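PDB 2BJR: MFP2b from Ascaris suum, which enhances polymerization of the major sperm protein MSP, and so takes part in the amoeboid motility of nematode sperm, and carries a bound zinc ion. Local coordinates for residues P19-P24 with G54-S59; A196-G201 with I269-E274; Y229-Y234 with G242-D247. One frame throughout, in Å; residues are numbered along the deposited sequence.

Contact 1. Residues P19-P24 with G54-S59; sequences PFPDNP and GVIECS
Ile56 lays its CG1 methylene over one face of the Phe20 ring, almost exactly above the centre. Ile56 CG1 stands 3.7 Å from the centroid of the Phe20 ring, only 6° off the ring normal, so its distances to all six ring carbons are nearly equal and the contact is a well-centred CH-pi interaction. With CG1 of Ile56 anti to its carbonyl carbon (chi1 -65°) and the chain then extended to CD1, the terminal methyl continues beyond the ring to the loop, where it meets a backbone oxygen and a proline ring carbon. Ile56 CD1 lies near Pro19 O and 4.1 Å from Pro21 CD, the side chains of Ile56 and Pro21 crossing at about a right angle. The Phe20 ring also meets that of Tyr34, and its side chain touches Ala49 of strand 43-52.

The segment 19-24 belongs to the loop between strands 10-15 and 34-40 of the first antiparallel sheet, and here it runs past the start of strand 55-62 without forming a backbone hydrogen bond between the two segments. Ile56 instead bonds through its backbone to Gly17 and Ser18, just upstream in the same loop, and its side chain also touches Ile77 of strand 76-81.

At the other end of the contact the backbones come close. Pro19 CA lies 3.4 Å from Gly54 O in a CA-H...O contact with an angle of 135° at the hydrogen, and Pro19 CB approaches the same carbonyl oxygen at 3.6 Å. Gly54 turns the chain with a positive phi just before the strand. Val55 adds a looser apolar touch, Val55 CG1 lying 4.2 Å from Pro19 CD.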
loop_
_atom_site.group_PDB
_atom_site.type_symbol
_atom_site.label_atom_id
_atom_site.label_comp_id
_atom_site.label_asym_id
_atom_site.label_seq_id
_atom_site.Cartn_x
_atom_site.Cartn_y
_atom_site.Cartn_z
ATOM N N PRO A 19 -4.076 13.457 6.739
ATOM C CA PRO A 19 -3.326 12.613 5.790
ATOM C C PRO A 19 -1.942 12.238 6.221
ATOM O O PRO A 19 -1.325 12.896 7.073
ATOM C CB PRO A 19 -3.310 13.445 4.513
ATOM C CG PRO A 19 -4.468 14.329 4.614
ATOM C CD PRO A 19 -4.534 14.708 6.105
ATOM N N PHE A 20 -1.432 11.133 5.647
ATOM C CA PHE A 20 -0.121 10.652 5.970
ATOM C C PHE A 20 0.944 11.620 5.553
ATOM O O PHE A 20 0.777 12.342 4.582
ATOM C CB PHE A 20 0.199 9.301 5.298
ATOM C CG PHE A 20 -0.408 8.120 5.993
ATOM C CD1 PHE A 20 -1.767 7.845 5.837
ATOM C CD2 PHE A 20 0.365 7.317 6.778
ATOM C CE1 PHE A 20 -2.314 6.793 6.459
ATOM C CE2 PHE A 20 -0.156 6.261 7.414
ATOM C CZ PHE A 20 -1.522 5.985 7.248
ATOM N N PRO A 21 2.060 11.595 6.271
ATOM C CA PRO A 21 3.262 12.316 5.833
ATOM C C PRO A 21 3.839 11.727 4.536
ATOM O O PRO A 21 3.474 10.614 4.119
ATOM C CB PRO A 21 4.234 12.102 6.974
ATOM C CG PRO A 21 3.711 10.790 7.688
ATOM C CD PRO A 21 2.271 10.858 7.535
ATOM N N ASP A 22 4.781 12.451 3.938
ATOM C CA ASP A 22 5.467 11.934 2.764
ATOM C C ASP A 22 6.142 10.624 3.005
ATOM O O ASP A 22 6.706 10.365 4.075
ATOM C CB ASP A 22 6.564 12.894 2.297
ATOM C CG ASP A 22 6.024 14.170 1.702
ATOM O OD1 ASP A 22 4.823 14.339 1.381
ATOM O OD2 ASP A 22 6.818 15.105 1.537
ATOM N N ASN A 23 6.120 9.791 1.980
ATOM C CA ASN A 23 6.910 8.567 1.966
ATOM C C ASN A 23 6.869 7.639 3.212
ATOM O O ASN A 23 7.903 7.222 3.730
ATOM C CB ASN A 23 8.355 8.921 1.643
ATOM C CG ASN A 23 8.464 9.617 0.318
ATOM O OD1 ASN A 23 8.326 8.981 -0.734
ATOM N ND2 ASN A 23 8.618 10.908 0.349
ATOM N N PRO A 24 5.680 7.276 3.662
ATOM C CA PRO A 24 5.570 6.407 4.842
ATOM C C PRO A 24 6.015 4.969 4.530
ATOM O O PRO A 24 5.949 4.540 3.356
ATOM C CB PRO A 24 4.087 6.509 5.183
ATOM C CG PRO A 24 3.467 6.620 3.829
ATOM C CD PRO A 24 4.370 7.612 3.111
ATOM N N GLY A 54 -8.661 8.627 3.650
ATOM C CA GLY A 54 -7.600 9.546 3.334
ATOM C C GLY A 54 -6.778 10.061 4.491
ATOM O O GLY A 54 -5.840 10.829 4.271
ATOM N N VAL A 55 -7.081 9.596 5.693
ATOM C CA VAL A 55 -6.372 10.027 6.895
ATOM C C VAL A 55 -5.930 8.893 7.773
ATOM O O VAL A 55 -6.382 7.752 7.620
ATOM C CB VAL A 55 -7.278 11.003 7.751
ATOM C CG1 VAL A 55 -7.746 12.142 6.866
ATOM C CG2 VAL A 55 -8.424 10.277 8.340
ATOM N N ILE A 56 -5.017 9.219 8.694
ATOM C CA ILE A 56 -4.405 8.274 9.611
ATOM C C ILE A 56 -5.407 7.778 10.660
ATOM O O ILE A 56 -6.047 8.579 11.369
ATOM C CB ILE A 56 -3.189 8.947 10.353
ATOM C CG1 ILE A 56 -2.068 9.299 9.388
ATOM C CG2 ILE A 56 -2.643 8.061 11.484
ATOM C CD1 ILE A 56 -0.944 10.167 10.054
ATOM N N GLU A 57 -5.520 6.452 10.759
ATOM C CA GLU A 57 -6.022 5.772 11.943
ATOM C C GLU A 57 -4.874 4.908 12.413
ATOM O O GLU A 57 -3.918 4.647 11.662
ATOM C CB GLU A 57 -7.258 4.955 11.611
ATOM C CG GLU A 57 -8.497 5.816 11.362
ATOM C CD GLU A 57 -9.815 5.049 11.280
ATOM O OE1 GLU A 57 -9.879 3.868 11.635
ATOM O OE2 GLU A 57 -10.821 5.639 10.856
ATOM N N CYS A 58 -4.882 4.490 13.670
ATOM C CA CYS A 58 -3.790 3.728 14.200
ATOM C C CYS A 58 -4.191 2.902 15.424
ATOM O O CYS A 58 -5.270 3.091 15.999
ATOM C CB CYS A 58 -2.600 4.631 14.510
ATOM S SG CYS A 58 -3.074 6.015 15.608
ATOM N N SER A 59 -3.327 1.968 15.776
ATOM C CA SER A 59 -3.539 1.005 16.853
ATOM C C SER A 59 -2.245 0.658 17.547
ATOM O O SER A 59 -1.252 0.317 16.890
ATOM C CB SER A 59 -4.170 -0.275 16.308
ATOM O OG SER A 59 -4.372 -1.240 17.329
#

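Contact 2. Residues A196-G201 with I269-E274; sequences ADFRCG and IQILYE
Ala196 and Ile271 exchange two backbone hydrogen bonds, as do Phe198 and Ile269, making this an antiparallel strand pair in the sheet of the second motility-protein region. Asp197 and Gln270 form the non-hydrogen-bonded pair between them. The bonds are nearly straight at the hydrogen but unequal in length: Ala196 N to Ile271 O is 2.8 Å, whereas Phe198 N to Ile269 O stretches to 3.3 Å.

Apolar contacts gather on the face carrying Ala196, Phe198, Ile269 and Ile271. The Ala196 methyl sits over one face of the Tyr273 ring, displaced toward its rim, with Ala196 CB 3.8 Å from the ring centroid in a CH-pi contact. With CG1 of Ile271 anti to the carbonyl carbon (chi1 -63°), Ile271 CD1 is carried to Phe198 CD1 at 3.6 Å, the two side chains crossing at about a right angle. Beyond the strand, Cys200 SG packs against Ile269 CG2, and Ile251 of strand 250-257 touches both Phe198 and Ile269.

Polar contacts occupy the other face. Asp197 and Gln270 run alongside each other, Asp197 OD1 meeting Gln270 CG at 3.7 Å; their polar ends bond elsewhere, Asp197 OD1 to Tyr34 and Gln270 OE1 to Gln31, both from the first motility-protein region. A water donates to Asp197 OD1 at 2.7 Å and to Ile269 O, giving that carbonyl a second partner besides Phe198 N.

The side chains of Phe198 and Tyr273 also cross steeply, with Tyr273 OH at the edge of the Phe198 ring and in its plane, 3.2 Å from Phe198 CE1.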
loop_
_atom_site.group_PDB
_atom_site.type_symbol
_atom_site.label_atom_id
_atom_site.label_comp_id
_atom_site.label_asym_id
_atom_site.label_seq_id
_atom_site.Cartn_x
_atom_site.Cartn_y
_atom_site.Cartn_z
ATOM N N ALA A 196 2.214 3.486 -4.831
ATOM C CA ALA A 196 2.978 4.557 -4.268
ATOM C C ALA A 196 2.035 5.458 -3.455
ATOM O O ALA A 196 0.924 5.756 -3.860
ATOM C CB ALA A 196 3.662 5.354 -5.375
ATOM N N ASP A 197 2.502 5.940 -2.318
ATOM C CA ASP A 197 1.719 6.864 -1.460
ATOM C C ASP A 197 1.903 8.314 -1.862
ATOM O O ASP A 197 3.048 8.789 -1.997
ATOM C CB ASP A 197 2.185 6.701 -0.014
ATOM C CG ASP A 197 1.822 5.324 0.551
ATOM O OD1 ASP A 197 0.626 5.123 0.805
ATOM O OD2 ASP A 197 2.653 4.398 0.696
ATOM N N PHE A 198 0.771 8.991 -2.022
ATOM C CA PHE A 198 0.668 10.398 -2.292
ATOM C C PHE A 198 -0.576 10.958 -1.665
ATOM O O PHE A 198 -1.523 10.241 -1.373
ATOM C CB PHE A 198 0.559 10.633 -3.782
ATOM C CG PHE A 198 1.815 10.417 -4.525
ATOM C CD1 PHE A 198 2.083 9.214 -5.151
ATOM C CD2 PHE A 198 2.737 11.464 -4.658
ATOM C CE1 PHE A 198 3.290 9.020 -5.879
ATOM C CE2 PHE A 198 3.940 11.275 -5.402
ATOM C CZ PHE A 198 4.199 10.050 -5.993
ATOM N N ARG A 199 -0.610 12.274 -1.486
ATOM C CA ARG A 199 -1.833 12.950 -1.091
ATOM C C ARG A 199 -2.398 13.677 -2.278
ATOM O O ARG A 199 -1.654 14.226 -3.059
ATOM C CB ARG A 199 -1.592 13.946 0.030
ATOM C CG ARG A 199 -1.009 13.376 1.336
ATOM C CD ARG A 199 -0.693 14.481 2.399
ATOM N NE ARG A 199 0.330 15.380 1.880
ATOM C CZ ARG A 199 1.629 15.177 1.964
ATOM N NH1 ARG A 199 2.111 14.150 2.646
ATOM N NH2 ARG A 199 2.464 16.033 1.380
ATOM N N CYS A 200 -3.719 13.748 -2.372
ATOM C CA CYS A 200 -4.344 14.559 -3.392
ATOM C C CYS A 200 -3.902 15.979 -3.185
ATOM O O CYS A 200 -3.717 16.419 -2.031
ATOM C CB CYS A 200 -5.845 14.532 -3.298
ATOM S SG CYS A 200 -6.378 12.918 -3.802
ATOM N N GLY A 201 -3.634 16.629 -4.310
ATOM C CA GLY A 201 -3.045 17.966 -4.338
ATOM C C GLY A 201 -1.535 18.043 -4.269
ATOM O O GLY A 201 -1.004 19.138 -4.446
ATOM N N ILE A 269 -3.953 8.785 -0.803
ATOM C CA ILE A 269 -4.326 7.749 -1.774
ATOM C C ILE A 269 -3.105 6.930 -2.144
ATOM O O ILE A 269 -1.988 7.245 -1.742
ATOM C CB ILE A 269 -4.908 8.340 -3.079
ATOM C CG1 ILE A 269 -3.871 9.225 -3.767
ATOM C CG2 ILE A 269 -6.204 9.068 -2.777
ATOM C CD1 ILE A 269 -4.292 9.584 -5.209
ATOM N N GLN A 270 -3.329 5.833 -2.872
ATOM C CA GLN A 270 -2.217 5.016 -3.365
ATOM C C GLN A 270 -2.311 4.990 -4.891
ATOM O O GLN A 270 -3.382 4.742 -5.447
ATOM C CB GLN A 270 -2.248 3.635 -2.776
ATOM C CG GLN A 270 -2.071 3.652 -1.246
ATOM C CD GLN A 270 -2.147 2.252 -0.639
ATOM O OE1 GLN A 270 -1.713 1.309 -1.256
ATOM N NE2 GLN A 270 -2.632 2.143 0.608
ATOM N N ILE A 271 -1.200 5.261 -5.537
ATOM C CA ILE A 271 -1.169 5.289 -6.982
ATOM C C ILE A 271 -0.446 4.068 -7.511
ATOM O O ILE A 271 0.687 3.758 -7.109
ATOM C CB ILE A 271 -0.508 6.567 -7.486
ATOM C CG1 ILE A 271 -1.323 7.822 -7.067
ATOM C CG2 ILE A 271 -0.347 6.498 -9.029
ATOM C CD1 ILE A 271 -0.717 9.175 -7.432
ATOM N N LEU A 272 -1.085 3.379 -8.469
ATOM C CA LEU A 272 -0.491 2.179 -9.044
ATOM C C LEU A 272 0.620 2.586 -10.048
ATOM O O LEU A 272 0.420 3.497 -10.842
ATOM C CB LEU A 272 -1.574 1.313 -9.746
ATOM C CG LEU A 272 -1.081 0.009 -10.334
ATOM C CD1 LEU A 272 -0.589 -0.896 -9.279
ATOM C CD2 LEU A 272 -2.182 -0.666 -11.093
ATOM N N TYR A 273 1.769 1.921 -9.962
ATOM C CA TYR A 273 2.890 2.172 -10.845
ATOM C C TYR A 273 3.207 0.943 -11.681
ATOM O O TYR A 273 3.138 -0.183 -11.191
ATOM C CB TYR A 273 4.148 2.486 -10.049
ATOM C CG TYR A 273 4.332 3.899 -9.556
ATOM C CD1 TYR A 273 3.453 4.921 -9.849
ATOM C CD2 TYR A 273 5.443 4.200 -8.780
ATOM C CE1 TYR A 273 3.686 6.229 -9.392
ATOM C CE2 TYR A 273 5.689 5.500 -8.326
ATOM C CZ TYR A 273 4.817 6.505 -8.636
ATOM O OH TYR A 273 5.080 7.775 -8.172
ATOM N N GLU A 274 3.569 1.186 -12.935
ATOM C CA GLU A 274 4.098 0.154 -13.811
ATOM C C GLU A 274 5.600 0.211 -13.648
ATOM O O GLU A 274 6.248 1.247 -13.946
ATOM C CB GLU A 274 3.711 0.453 -15.269
ATOM C CG GLU A 274 4.186 -0.565 -16.285
ATOM C CD GLU A 274 3.525 -0.290 -17.628
ATOM O OE1 GLU A 274 3.789 0.793 -18.183
ATOM O OE2 GLU A 274 2.704 -1.125 -18.088
HETATM O O HOH W 1 -1.179 7.169 0.771
#

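Contact 3. Residues Y229-Y234 with G242-D247; sequences YVALWY and GRIWND
Ile244 faces Tyr229 and Ala231 across the hairpin of strands 229-235 and 238-247, and its branches divide between them. From CB, the CG1 branch lies between the backbone N and the carbonyl carbon (chi1 59°), which carries it to the Tyr229 side: Ile244 CG1 is 3.8 Å from Tyr229 CB and also nears Tyr229 O. Ile244 CG2 takes the place anti to the carbonyl carbon and meets Ala231 CB at 3.7 Å. At the tip, CD1 continues past the hairpin to Ile271 of strand 268-274.

Backbone bonds hold this antiparallel register. Tyr229 and Ile244 exchange two, with Tyr229 N to Ile244 O at 2.9 Å; that oxygen also lies in the plane of the Tyr229 ring, at its edge near CD1. Ala231 and Gly242 form the second hydrogen-bonded pair. Its two bonds differ: Ala231 N sits above the carbonyl plane of Gly242, 46° out of it, whereas Gly242 N approaches Ala231 O at 2.9 Å with a smaller tilt. Between the pairs, Val230 and Arg243 point to the opposite face, where the guanidinium of Arg243 forms a salt bridge with Glu224.

Within the antiparallel sheet, strand 229-235 runs between strands 238-247 and 268-274, while Ala253 of strand 250-257 and Ile269 of strand 268-274 pack on the Ile244 side chain.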
loop_
_atom_site.group_PDB
_atom_site.type_symbol
_atom_site.label_atom_id
_atom_site.label_comp_id
_atom_site.label_asym_id
_atom_site.label_seq_id
_atom_site.Cartn_x
_atom_site.Cartn_y
_atom_site.Cartn_z
ATOM N N TYR A 229 -5.969 7.652 -14.390
ATOM C CA TYR A 229 -5.027 6.669 -13.936
ATOM C C TYR A 229 -5.528 5.998 -12.667
ATOM O O TYR A 229 -6.342 6.547 -11.957
ATOM C CB TYR A 229 -3.681 7.291 -13.647
ATOM C CG TYR A 229 -3.078 8.072 -14.826
ATOM C CD1 TYR A 229 -3.500 9.388 -15.099
ATOM C CD2 TYR A 229 -2.118 7.504 -15.636
ATOM C CE1 TYR A 229 -2.938 10.126 -16.131
ATOM C CE2 TYR A 229 -1.593 8.230 -16.716
ATOM C CZ TYR A 229 -1.991 9.559 -16.903
ATOM O OH TYR A 229 -1.490 10.303 -17.943
ATOM N N VAL A 230 -5.080 4.766 -12.447
ATOM C CA VAL A 230 -5.571 3.952 -11.340
ATOM C C VAL A 230 -5.055 4.406 -9.966
ATOM O O VAL A 230 -3.861 4.575 -9.762
ATOM C CB VAL A 230 -5.126 2.512 -11.556
ATOM C CG1 VAL A 230 -5.558 1.619 -10.312
ATOM C CG2 VAL A 230 -5.754 1.954 -12.820
ATOM N N ALA A 231 -5.974 4.554 -9.024
ATOM C CA ALA A 231 -5.639 4.906 -7.643
ATOM C C ALA A 231 -6.576 4.144 -6.733
ATOM O O ALA A 231 -7.679 3.743 -7.154
ATOM C CB ALA A 231 -5.799 6.385 -7.457
ATOM N N LEU A 232 -6.122 3.963 -5.482
ATOM C CA LEU A 232 -6.822 3.295 -4.416
ATOM C C LEU A 232 -6.987 4.203 -3.219
ATOM O O LEU A 232 -6.073 4.931 -2.852
ATOM C CB LEU A 232 -6.032 2.087 -3.994
ATOM C CG LEU A 232 -6.416 1.274 -2.761
ATOM C CD1 LEU A 232 -7.672 0.536 -3.038
ATOM C CD2 LEU A 232 -5.267 0.369 -2.331
ATOM N N TRP A 233 -8.190 4.178 -2.664
ATOM C CA TRP A 233 -8.547 4.907 -1.461
ATOM C C TRP A 233 -9.265 3.890 -0.548
ATOM O O TRP A 233 -9.485 2.739 -0.942
ATOM C CB TRP A 233 -9.525 5.956 -1.865
ATOM C CG TRP A 233 -9.717 7.095 -0.985
ATOM C CD1 TRP A 233 -8.775 7.768 -0.303
ATOM C CD2 TRP A 233 -10.951 7.751 -0.739
ATOM N NE1 TRP A 233 -9.334 8.842 0.349
ATOM C CE2 TRP A 233 -10.681 8.845 0.109
ATOM C CE3 TRP A 233 -12.263 7.558 -1.186
ATOM C CZ2 TRP A 233 -11.669 9.748 0.510
ATOM C CZ3 TRP A 233 -13.258 8.451 -0.772
ATOM C CH2 TRP A 233 -12.954 9.526 0.077
ATOM N N TYR A 234 -9.649 4.336 0.654
ATOM C CA TYR A 234 -10.327 3.491 1.626
ATOM C C TYR A 234 -11.499 4.242 2.247
ATOM O O TYR A 234 -11.360 5.403 2.551
ATOM C CB TYR A 234 -9.340 3.076 2.692
ATOM C CG TYR A 234 -8.487 1.937 2.255
ATOM C CD1 TYR A 234 -7.239 2.171 1.645
ATOM C CD2 TYR A 234 -8.881 0.619 2.468
ATOM C CE1 TYR A 234 -6.477 1.145 1.167
ATOM C CE2 TYR A 234 -8.058 -0.441 2.042
ATOM C CZ TYR A 234 -6.885 -0.155 1.357
ATOM O OH TYR A 234 -6.070 -1.162 0.954
ATOM N N GLY A 242 -10.437 3.992 -7.952
ATOM C CA GLY A 242 -10.983 5.097 -8.637
ATOM C C GLY A 242 -9.954 5.708 -9.554
ATOM O O GLY A 242 -9.022 5.038 -9.993
ATOM N N ARG A 243 -10.157 6.983 -9.878
ATOM C CA ARG A 243 -9.359 7.645 -10.897
ATOM C C ARG A 243 -8.653 8.887 -10.411
ATOM O O ARG A 243 -9.208 9.641 -9.606
ATOM C CB ARG A 243 -10.260 7.977 -12.077
ATOM C CG ARG A 243 -11.305 9.050 -11.909
ATOM C CD ARG A 243 -12.190 9.221 -13.141
ATOM N NE ARG A 243 -13.270 10.192 -12.936
ATOM C CZ ARG A 243 -14.428 9.902 -12.338
ATOM N NH1 ARG A 243 -14.665 8.673 -11.895
ATOM N NH2 ARG A 243 -15.351 10.822 -12.169
ATOM N N ILE A 244 -7.417 9.086 -10.874
ATOM C CA ILE A 244 -6.732 10.368 -10.765
ATOM C C ILE A 244 -6.423 10.974 -12.129
ATOM O O ILE A 244 -6.404 10.277 -13.141
ATOM C CB ILE A 244 -5.469 10.305 -9.942
ATOM C CG1 ILE A 244 -4.488 9.312 -10.544
ATOM C CG2 ILE A 244 -5.804 9.960 -8.495
ATOM C CD1 ILE A 244 -3.061 9.405 -9.994
ATOM N N TRP A 245 -6.252 12.306 -12.141
ATOM C CA TRP A 245 -5.788 13.007 -13.341
ATOM C C TRP A 245 -4.951 14.178 -12.878
ATOM O O TRP A 245 -5.015 14.596 -11.706
ATOM C CB TRP A 245 -6.949 13.483 -14.189
ATOM C CG TRP A 245 -7.872 14.440 -13.503
ATOM C CD1 TRP A 245 -7.894 15.802 -13.661
ATOM C CD2 TRP A 245 -8.927 14.133 -12.579
ATOM N NE1 TRP A 245 -8.889 16.355 -12.890
ATOM C CE2 TRP A 245 -9.544 15.359 -12.220
ATOM C CE3 TRP A 245 -9.418 12.951 -12.012
ATOM C CZ2 TRP A 245 -10.612 15.435 -11.307
ATOM C CZ3 TRP A 245 -10.468 13.028 -11.105
ATOM C CH2 TRP A 245 -11.079 14.262 -10.779
ATOM N N ASN A 246 -4.167 14.696 -13.816
ATOM C CA ASN A 246 -3.225 15.753 -13.546
ATOM C C ASN A 246 -3.970 17.075 -13.767
ATOM O O ASN A 246 -4.346 17.408 -14.876
ATOM C CB ASN A 246 -2.014 15.581 -14.428
ATOM C CG ASN A 246 -0.925 16.638 -14.170
ATOM O OD1 ASN A 246 -1.126 17.575 -13.404
ATOM N ND2 ASN A 246 0.230 16.449 -14.772
ATOM N N ASP A 247 -4.220 17.776 -12.672
ATOM C CA ASP A 247 -4.934 19.052 -12.688
ATOM C C ASP A 247 -3.929 20.172 -12.380
ATOM O O ASP A 247 -3.590 20.485 -11.223
ATOM C CB ASP A 247 -6.099 19.014 -11.706
ATOM C CG ASP A 247 -6.862 20.330 -11.629
ATOM O OD1 ASP A 247 -6.777 21.178 -12.549
ATOM O OD2 ASP A 247 -7.590 20.574 -10.659
#

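How the contacts relate
Contact 1 comes first along the chain, in the first motility-protein region; contacts 2 and 3 follow in the second, with the hairpin of contact 3 falling between the two segments of contact 2. Contacts 2 and 3, their centres about 8 Å apart, share one antiparallel sheet, where strands 268-274 and 229-235 are neighbours linked by a probable hydrogen bond from Leu232 N to Gln270 O. Contact 1 lies about 13 Å from contact 2 and 17 Å from contact 3, centre to centre. Arg199 bridges the two regions through a salt bridge to Asp22 and a probable hydrogen bond to Phe20 O, so the loop 19-24 belongs to the interface between the two related motility-protein regions.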